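Local coordinates for protein PT26-6P (Thermococcus sp., PDB 2WB7) that is of unknown function but is encoded by an extrachromosomal mobile element of Euryarchaea and combines immunoglobulin-like domains with a helical domain, at residues A[380-392]-A[485-497]. Numbering follows the deposited sequence.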
loop_
_atom_site.group_PDB
_atom_site.type_symbol
_atom_site.label_atom_id
_atom_site.label_comp_id
_atom_site.label_asym_id
_atom_site.label_seq_id
_atom_site.Cartn_x
_atom_site.Cartn_y
_atom_site.Cartn_z
HETATM N N MSE A 380 -5.777 -7.889 -2.429
HETATM C CA MSE A 380 -6.692 -8.447 -1.445
HETATM C C MSE A 380 -7.640 -9.439 -2.108
HETATM O O MSE A 380 -8.854 -9.244 -2.136
HETATM C CB MSE A 380 -7.442 -7.315 -0.762
HETATM C CG MSE A 380 -6.530 -6.415 0.058
HETATM SE SE MSE A 380 -5.868 -7.383 1.575
HETATM C CE MSE A 380 -7.444 -7.021 2.614
ATOM N N ILE A 381 -7.069 -10.490 -2.685
ATOM C CA ILE A 381 -7.863 -11.463 -3.408
ATOM C C ILE A 381 -8.324 -12.533 -2.439
ATOM O O ILE A 381 -7.959 -12.529 -1.265
ATOM C CB ILE A 381 -7.079 -12.115 -4.579
ATOM C CG1 ILE A 381 -5.768 -12.749 -4.096
ATOM C CG2 ILE A 381 -6.787 -11.107 -5.659
ATOM C CD1 ILE A 381 -5.800 -14.293 -3.973
ATOM N N SER A 382 -9.149 -13.439 -2.926
ATOM C CA SER A 382 -9.468 -14.628 -2.164
ATOM C C SER A 382 -9.654 -15.772 -3.147
ATOM O O SER A 382 -10.287 -15.604 -4.197
ATOM C CB SER A 382 -10.741 -14.430 -1.366
ATOM O OG SER A 382 -11.159 -15.672 -0.828
ATOM N N VAL A 383 -9.085 -16.925 -2.826
ATOM C CA VAL A 383 -9.261 -18.076 -3.686
ATOM C C VAL A 383 -10.330 -18.967 -3.099
ATOM O O VAL A 383 -10.195 -19.434 -1.984
ATOM C CB VAL A 383 -7.981 -18.844 -3.859
ATOM C CG1 VAL A 383 -8.246 -20.046 -4.724
ATOM C CG2 VAL A 383 -6.898 -17.933 -4.469
ATOM N N LEU A 384 -11.408 -19.170 -3.837
ATOM C CA LEU A 384 -12.542 -19.957 -3.345
ATOM C C LEU A 384 -12.407 -21.425 -3.720
ATOM O O LEU A 384 -11.703 -21.774 -4.677
ATOM C CB LEU A 384 -13.857 -19.420 -3.912
ATOM C CG LEU A 384 -14.151 -17.954 -3.625
ATOM C CD1 LEU A 384 -15.249 -17.487 -4.503
ATOM C CD2 LEU A 384 -14.526 -17.765 -2.183
ATOM N N SER A 385 -13.093 -22.287 -2.973
ATOM C CA SER A 385 -13.169 -23.713 -3.321
ATOM C C SER A 385 -14.538 -24.012 -3.929
ATOM O O SER A 385 -15.490 -23.258 -3.723
ATOM C CB SER A 385 -12.947 -24.576 -2.082
ATOM O OG SER A 385 -14.046 -24.458 -1.194
ATOM N N ASN A 386 -14.649 -25.104 -4.678
ATOM C CA ASN A 386 -15.931 -25.444 -5.280
ATOM C C ASN A 386 -16.986 -25.807 -4.235
ATOM O O ASN A 386 -16.857 -26.798 -3.539
ATOM C CB ASN A 386 -15.795 -26.572 -6.308
ATOM C CG ASN A 386 -17.115 -26.854 -7.034
ATOM O OD1 ASN A 386 -18.154 -26.262 -6.709
ATOM N ND2 ASN A 386 -17.079 -27.751 -8.015
ATOM N N THR A 387 -18.032 -25.003 -4.134
ATOM C CA THR A 387 -19.091 -25.276 -3.177
ATOM C C THR A 387 -20.359 -25.897 -3.793
ATOM O O THR A 387 -21.328 -26.168 -3.080
ATOM C CB THR A 387 -19.454 -24.013 -2.382
ATOM O OG1 THR A 387 -19.525 -22.890 -3.274
ATOM C CG2 THR A 387 -18.387 -23.739 -1.358
ATOM N N TYR A 388 -20.344 -26.145 -5.101
ATOM C CA TYR A 388 -21.480 -26.776 -5.780
ATOM C C TYR A 388 -22.692 -25.875 -5.755
ATOM O O TYR A 388 -23.565 -26.024 -4.910
ATOM C CB TYR A 388 -21.795 -28.148 -5.169
ATOM C CG TYR A 388 -20.530 -28.947 -4.950
ATOM C CD1 TYR A 388 -20.050 -29.192 -3.664
ATOM C CD2 TYR A 388 -19.775 -29.387 -6.026
ATOM C CE1 TYR A 388 -18.873 -29.867 -3.462
ATOM C CE2 TYR A 388 -18.592 -30.064 -5.830
ATOM C CZ TYR A 388 -18.149 -30.301 -4.546
ATOM O OH TYR A 388 -16.977 -30.983 -4.340
ATOM N N THR A 389 -22.735 -24.919 -6.676
ATOM C CA THR A 389 -23.833 -23.978 -6.705
ATOM C C THR A 389 -25.109 -24.720 -6.984
ATOM O O THR A 389 -25.165 -25.556 -7.870
ATOM C CB THR A 389 -23.646 -22.934 -7.784
ATOM O OG1 THR A 389 -22.335 -22.383 -7.664
ATOM C CG2 THR A 389 -24.674 -21.825 -7.639
ATOM N N VAL A 390 -26.144 -24.399 -6.227
ATOM C CA VAL A 390 -27.438 -25.001 -6.432
ATOM C C VAL A 390 -28.229 -24.214 -7.467
ATOM O O VAL A 390 -28.939 -24.789 -8.290
ATOM C CB VAL A 390 -28.209 -25.097 -5.104
ATOM C CG1 VAL A 390 -29.639 -25.539 -5.340
ATOM C CG2 VAL A 390 -27.486 -26.049 -4.156
HETATM N N MSE A 391 -28.077 -22.902 -7.452
HETATM C CA MSE A 391 -28.807 -22.062 -8.380
HETATM C C MSE A 391 -27.979 -21.679 -9.592
HETATM O O MSE A 391 -27.579 -20.526 -9.759
HETATM C CB MSE A 391 -29.288 -20.836 -7.650
HETATM C CG MSE A 391 -29.744 -21.226 -6.281
HETATM SE SE MSE A 391 -31.321 -20.307 -5.746
HETATM C CE MSE A 391 -32.371 -20.597 -7.379
ATOM N N LYS A 392 -27.718 -22.670 -10.430
ATOM C CA LYS A 392 -27.062 -22.450 -11.697
ATOM C C LYS A 392 -27.900 -21.483 -12.549
ATOM O O LYS A 392 -29.126 -21.456 -12.439
ATOM C CB LYS A 392 -26.923 -23.792 -12.384
ATOM C CG LYS A 392 -26.143 -24.798 -11.569
ATOM C CD LYS A 392 -24.651 -24.666 -11.863
ATOM C CE LYS A 392 -23.839 -25.649 -11.026
ATOM N NZ LYS A 392 -24.589 -26.934 -10.799
ATOM N N GLU A 485 -27.385 -17.600 -1.295
ATOM C CA GLU A 485 -26.547 -18.787 -1.464
ATOM C C GLU A 485 -25.076 -18.415 -1.654
ATOM O O GLU A 485 -24.181 -19.116 -1.172
ATOM C CB GLU A 485 -26.998 -19.688 -2.615
ATOM C CG GLU A 485 -26.341 -21.054 -2.502
ATOM C CD GLU A 485 -26.169 -21.811 -3.831
ATOM O OE1 GLU A 485 -26.732 -21.374 -4.856
ATOM O OE2 GLU A 485 -25.461 -22.860 -3.822
HETATM N N MSE A 486 -24.841 -17.312 -2.364
HETATM C CA MSE A 486 -23.492 -16.810 -2.603
HETATM C C MSE A 486 -22.829 -16.376 -1.298
HETATM O O MSE A 486 -21.649 -16.673 -1.050
HETATM C CB MSE A 486 -23.554 -15.646 -3.576
HETATM C CG MSE A 486 -23.863 -16.053 -5.018
HETATM SE SE MSE A 486 -24.426 -14.487 -6.057
HETATM C CE MSE A 486 -24.231 -15.113 -7.888
ATOM N N ALA A 487 -23.607 -15.680 -0.464
ATOM C CA ALA A 487 -23.186 -15.260 0.867
ATOM C C ALA A 487 -22.812 -16.464 1.735
ATOM O O ALA A 487 -21.734 -16.518 2.317
ATOM C CB ALA A 487 -24.283 -14.471 1.499
ATOM N N GLY A 488 -23.694 -17.448 1.792
ATOM C CA GLY A 488 -23.428 -18.670 2.521
ATOM C C GLY A 488 -22.189 -19.363 2.009
ATOM O O GLY A 488 -21.381 -19.870 2.798
ATOM N N ASP A 489 -22.027 -19.392 0.688
ATOM C CA ASP A 489 -20.816 -19.979 0.095
ATOM C C ASP A 489 -19.550 -19.277 0.586
ATOM O O ASP A 489 -18.538 -19.922 0.872
ATOM C CB ASP A 489 -20.891 -19.996 -1.430
ATOM C CG ASP A 489 -21.871 -21.046 -1.947
ATOM O OD1 ASP A 489 -22.195 -21.996 -1.186
ATOM O OD2 ASP A 489 -22.317 -20.930 -3.111
ATOM N N TYR A 490 -19.623 -17.954 0.709
ATOM C CA TYR A 490 -18.487 -17.186 1.203
ATOM C C TYR A 490 -18.198 -17.595 2.636
ATOM O O TYR A 490 -17.061 -17.930 2.967
ATOM C CB TYR A 490 -18.761 -15.678 1.146
ATOM C CG TYR A 490 -18.610 -15.042 -0.222
ATOM C CD1 TYR A 490 -17.462 -15.232 -0.978
ATOM C CD2 TYR A 490 -19.618 -14.235 -0.753
ATOM C CE1 TYR A 490 -17.312 -14.641 -2.245
ATOM C CE2 TYR A 490 -19.478 -13.629 -2.005
ATOM C CZ TYR A 490 -18.320 -13.842 -2.742
ATOM O OH TYR A 490 -18.195 -13.249 -3.973
ATOM N N TYR A 491 -19.235 -17.561 3.478
ATOM C CA TYR A 491 -19.105 -17.881 4.907
ATOM C C TYR A 491 -18.427 -19.216 5.127
ATOM O O TYR A 491 -17.604 -19.380 6.030
ATOM C CB TYR A 491 -20.462 -17.865 5.609
ATOM C CG TYR A 491 -20.831 -16.498 6.140
ATOM C CD1 TYR A 491 -22.059 -15.946 5.871
ATOM C CD2 TYR A 491 -19.924 -15.755 6.895
ATOM C CE1 TYR A 491 -22.399 -14.711 6.340
ATOM C CE2 TYR A 491 -20.248 -14.513 7.372
ATOM C CZ TYR A 491 -21.496 -13.996 7.091
ATOM O OH TYR A 491 -21.844 -12.750 7.542
ATOM N N VAL A 492 -18.753 -20.162 4.262
ATOM C CA VAL A 492 -18.205 -21.494 4.363
ATOM C C VAL A 492 -16.728 -21.491 3.996
ATOM O O VAL A 492 -15.898 -22.122 4.683
ATOM C CB VAL A 492 -18.953 -22.461 3.451
ATOM C CG1 VAL A 492 -18.040 -23.615 3.069
ATOM C CG2 VAL A 492 -20.266 -22.938 4.131
ATOM N N ASN A 493 -16.388 -20.788 2.912
ATOM C CA ASN A 493 -14.991 -20.521 2.617
ATOM C C ASN A 493 -14.296 -19.880 3.821
ATOM O O ASN A 493 -13.204 -20.296 4.211
ATOM C CB ASN A 493 -14.855 -19.634 1.386
ATOM C CG ASN A 493 -14.955 -20.417 0.088
ATOM O OD1 ASN A 493 -13.960 -20.944 -0.416
ATOM N ND2 ASN A 493 -16.153 -20.493 -0.463
ATOM N N ALA A 494 -14.947 -18.887 4.421
ATOM C CA ALA A 494 -14.348 -18.163 5.537
ATOM C C ALA A 494 -14.057 -19.087 6.745
ATOM O O ALA A 494 -12.921 -19.140 7.267
ATOM C CB ALA A 494 -15.221 -16.989 5.945
ATOM N N ALA A 495 -15.078 -19.827 7.176
ATOM C CA ALA A 495 -14.901 -20.752 8.281
ATOM C C ALA A 495 -13.759 -21.724 8.009
ATOM O O ALA A 495 -12.914 -21.949 8.859
ATOM C CB ALA A 495 -16.192 -21.497 8.548
ATOM N N ARG A 496 -13.736 -22.280 6.805
ATOM C CA ARG A 496 -12.725 -23.259 6.423
ATOM C C ARG A 496 -11.314 -22.685 6.484
ATOM O O ARG A 496 -10.380 -23.345 6.944
ATOM C CB ARG A 496 -13.015 -23.800 5.021
ATOM C CG ARG A 496 -12.009 -24.845 4.519
ATOM C CD ARG A 496 -12.303 -25.326 3.078
ATOM N NE ARG A 496 -12.287 -24.238 2.095
ATOM C CZ ARG A 496 -11.231 -23.907 1.351
ATOM N NH1 ARG A 496 -10.097 -24.591 1.467
ATOM N NH2 ARG A 496 -11.315 -22.887 0.494
ATOM N N LYS A 497 -11.167 -21.445 6.034
ATOM C CA LYS A 497 -9.895 -20.755 6.114
ATOM C C LYS A 497 -9.532 -20.420 7.552
ATOM O O LYS A 497 -8.402 -20.651 7.975
ATOM C CB LYS A 497 -9.933 -19.497 5.257
ATOM C CG LYS A 497 -9.692 -19.799 3.794
ATOM C CD LYS A 497 -10.320 -18.802 2.870
ATOM C CE LYS A 497 -10.067 -19.234 1.434
ATOM N NZ LYS A 497 -10.499 -18.194 0.465
HETATM O O HOH W 1 -17.280 -21.226 -3.431
HETATM O O HOH W 2 -21.709 -23.010 -4.559
#
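L384, T387 and T389 pass N493, D489 and E485 in turn as the loop 380-392 runs along the helical segment 485-497 against its direction, with 6.5 Å between the CA atoms of L384 and N493. E485, with CG anti to the backbone N (chi1 -165°) and the chain extended beyond, carries its carboxylate to the loop backbone. E485 OE2 accepts from V390 N at 2.9 Å and E485 OE1 from M391 N at 3.3 Å, both on the syn side and somewhat out of the carboxylate plane. With an alanine here, the V390 and M391 amides would probably lose their acceptors and K425, the salt-bridge partner of E485, one of its counter-charges. One turn on, D489, whose OD1 is held by Y455 of helix 442-465 and by K425, uses OD2 to accept from a water (2.6 Å) that links it to the hydroxyls of T387 and T389. N493 OD1 takes S385 N at 3.0 Å on an in-plane lone pair, while N493 ND2 turns back to D489 O (2.8 Å), fixing the amide's rotation. CD2 of L384 lies against this amide and meets the Y490 ring at its edge. K497 NZ donates to V383 O at 2.8 Å from above the carbonyl plane and forms a salt bridge with D509 of helix 503-523. The loop joins strand 370-379 of the second immunoglobulin-like domain to helix 393-404, lying along helix 471-499, with V390 and M391 packed on helix 408-438.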